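Local structure of phage tail sheath protein (Desulfitobacterium hafniense, 3HXL) at residues V36-I41 and A204-D209. The protein probably serves as a subunit of the contractile sheath around the tail tube of a myovirus-type phage or related prophage. Residues are numbered along the deposited sequence; the frame is centred on the assembly and turned at random.
Sequences VSMPLI and ALPSTD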
loop_
_atom_site.group_PDB
_atom_site.type_symbol
_atom_site.label_atom_id
_atom_site.label_comp_id
_atom_site.label_asym_id
_atom_site.label_seq_id
_atom_site.Cartn_x
_atom_site.Cartn_y
_atom_site.Cartn_z
ATOM N N VAL A 36 1.561 1.462 2.231
ATOM C CA VAL A 36 0.765 1.409 1.007
ATOM C C VAL A 36 0.082 0.041 0.920
ATOM O O VAL A 36 0.581 -0.937 1.473
ATOM C CB VAL A 36 1.657 1.625 -0.257
ATOM C CG1 VAL A 36 2.625 0.459 -0.430
ATOM C CG2 VAL A 36 0.787 1.780 -1.501
ATOM N N SER A 37 -1.074 -0.024 0.258
ATOM C CA SER A 37 -1.788 -1.289 0.096
ATOM C C SER A 37 -2.234 -1.423 -1.349
ATOM O O SER A 37 -2.594 -0.438 -1.997
ATOM C CB SER A 37 -3.013 -1.372 1.003
ATOM O OG SER A 37 -3.684 -2.609 0.783
HETATM N N MSE A 38 -2.232 -2.647 -1.851
HETATM C CA MSE A 38 -2.592 -2.858 -3.238
HETATM C C MSE A 38 -3.231 -4.212 -3.504
HETATM O O MSE A 38 -2.764 -5.240 -3.020
HETATM C CB MSE A 38 -1.325 -2.684 -4.082
HETATM C CG MSE A 38 -1.452 -2.866 -5.578
HETATM SE SE MSE A 38 0.182 -2.229 -6.465
HETATM C CE MSE A 38 1.451 -3.347 -5.465
ATOM N N PRO A 39 -4.346 -4.220 -4.249
ATOM C CA PRO A 39 -5.022 -5.480 -4.571
ATOM C C PRO A 39 -4.491 -5.958 -5.930
ATOM O O PRO A 39 -4.535 -5.218 -6.910
ATOM C CB PRO A 39 -6.493 -5.074 -4.617
ATOM C CG PRO A 39 -6.431 -3.696 -5.215
ATOM C CD PRO A 39 -5.218 -3.059 -4.527
ATOM N N LEU A 40 -3.980 -7.184 -5.991
ATOM C CA LEU A 40 -3.432 -7.693 -7.241
ATOM C C LEU A 40 -3.875 -9.083 -7.643
ATOM O O LEU A 40 -4.239 -9.914 -6.811
ATOM C CB LEU A 40 -1.895 -7.710 -7.206
ATOM C CG LEU A 40 -1.111 -6.399 -7.145
ATOM C CD1 LEU A 40 0.379 -6.705 -7.225
ATOM C CD2 LEU A 40 -1.530 -5.492 -8.281
ATOM N N ILE A 41 -3.816 -9.316 -8.946
ATOM C CA ILE A 41 -4.135 -10.608 -9.519
ATOM C C ILE A 41 -2.760 -11.230 -9.718
ATOM O O ILE A 41 -1.944 -10.712 -10.476
ATOM C CB ILE A 41 -4.843 -10.446 -10.859
ATOM C CG1 ILE A 41 -6.221 -9.819 -10.624
ATOM C CG2 ILE A 41 -4.951 -11.801 -11.558
ATOM C CD1 ILE A 41 -6.893 -9.313 -11.874
ATOM N N ALA A 204 -3.315 1.701 -4.017
ATOM C CA ALA A 204 -3.103 1.822 -5.448
ATOM C C ALA A 204 -4.066 0.869 -6.134
ATOM O O ALA A 204 -4.258 -0.261 -5.679
ATOM C CB ALA A 204 -1.662 1.456 -5.819
ATOM N N LEU A 205 -4.697 1.333 -7.208
ATOM C CA LEU A 205 -5.595 0.481 -7.984
ATOM C C LEU A 205 -5.010 0.446 -9.395
ATOM O O LEU A 205 -5.277 1.324 -10.205
ATOM C CB LEU A 205 -7.027 1.045 -8.015
ATOM C CG LEU A 205 -8.006 0.276 -8.915
ATOM C CD1 LEU A 205 -8.032 -1.202 -8.517
ATOM C CD2 LEU A 205 -9.398 0.877 -8.803
ATOM N N PRO A 206 -4.168 -0.557 -9.690
ATOM C CA PRO A 206 -3.538 -0.704 -11.007
ATOM C C PRO A 206 -4.492 -1.393 -11.981
ATOM O O PRO A 206 -4.192 -2.458 -12.523
ATOM C CB PRO A 206 -2.312 -1.553 -10.692
ATOM C CG PRO A 206 -2.840 -2.484 -9.654
ATOM C CD PRO A 206 -3.613 -1.538 -8.737
ATOM N N SER A 207 -5.638 -0.754 -12.200
ATOM C CA SER A 207 -6.688 -1.281 -13.060
ATOM C C SER A 207 -7.329 -0.167 -13.888
ATOM O O SER A 207 -7.445 0.966 -13.429
ATOM C CB SER A 207 -7.747 -1.946 -12.178
ATOM O OG SER A 207 -8.892 -2.322 -12.921
ATOM N N THR A 208 -7.744 -0.486 -15.110
ATOM C CA THR A 208 -8.383 0.508 -15.963
ATOM C C THR A 208 -9.904 0.434 -15.842
ATOM O O THR A 208 -10.620 1.181 -16.511
ATOM C CB THR A 208 -8.016 0.303 -17.440
ATOM O OG1 THR A 208 -8.443 -0.999 -17.859
ATOM C CG2 THR A 208 -6.511 0.430 -17.639
ATOM N N ASP A 209 -10.390 -0.465 -14.994
ATOM C CA ASP A 209 -11.830 -0.660 -14.797
ATOM C C ASP A 209 -12.531 0.573 -14.211
ATOM O O ASP A 209 -12.380 0.877 -13.027
ATOM C CB ASP A 209 -12.061 -1.868 -13.886
ATOM C CG ASP A 209 -13.504 -2.346 -13.905
ATOM O OD1 ASP A 209 -14.413 -1.504 -13.740
ATOM O OD2 ASP A 209 -13.726 -3.562 -14.078
#
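Met38 swings CG anti to its own backbone N (chi1 180°), which sets CG beside the carbonyl O of Ala204; the nearly extended chi2 (168°) leaves SE 4.2 Å from Ala204 CB, and the bend at chi3 swings only the terminal CE. Leu40, two residues further along the same strand, places CG beside its backbone N instead (chi1 -66°), and that rotation carries CD2 to 3.6 Å from CG of Pro206. The leucine side chain meets the proline at about a right angle, while CD of the same ring lies 4.1 Å from Met38 CG, so the pyrrolidine is touched by both side chains. Leu74, on helix 73-78, touches Met38, Leu40 and Pro206 alike, and from helix 263-276 Ala268 packs on Met38 and Thr267 on Pro206. Here strand 35-40 runs between 84-89 and 202-204, parallel to both, in the mixed sheet, bringing the Gp18 domain III N-terminal region against the subtilisin-like domain. Ala204 N donates to Ser37 O at 3.0 Å, and Ser37 also bonds through its backbone to Thr202. The ladder stops there: Pro39 has no N-H to offer, and its CD sits 3.2 Å from Ala204 O. That buried carbonyl has no hydrogen-bond partner in the model; CH groups of Met38 and Pro39 lie against it from the strand. Beyond Ala204 the chain peels away through an inverse gamma turn centred on Pro206, and the CA separation widens from 5.2 Å at Met38 and Ala204 to 7.9 Å at Leu40 and Pro206. An ST turn follows, Asp209 N donating to Ser207 OG, and OD1 of Asp209 then N-caps helix 210-227 at Leu212 N.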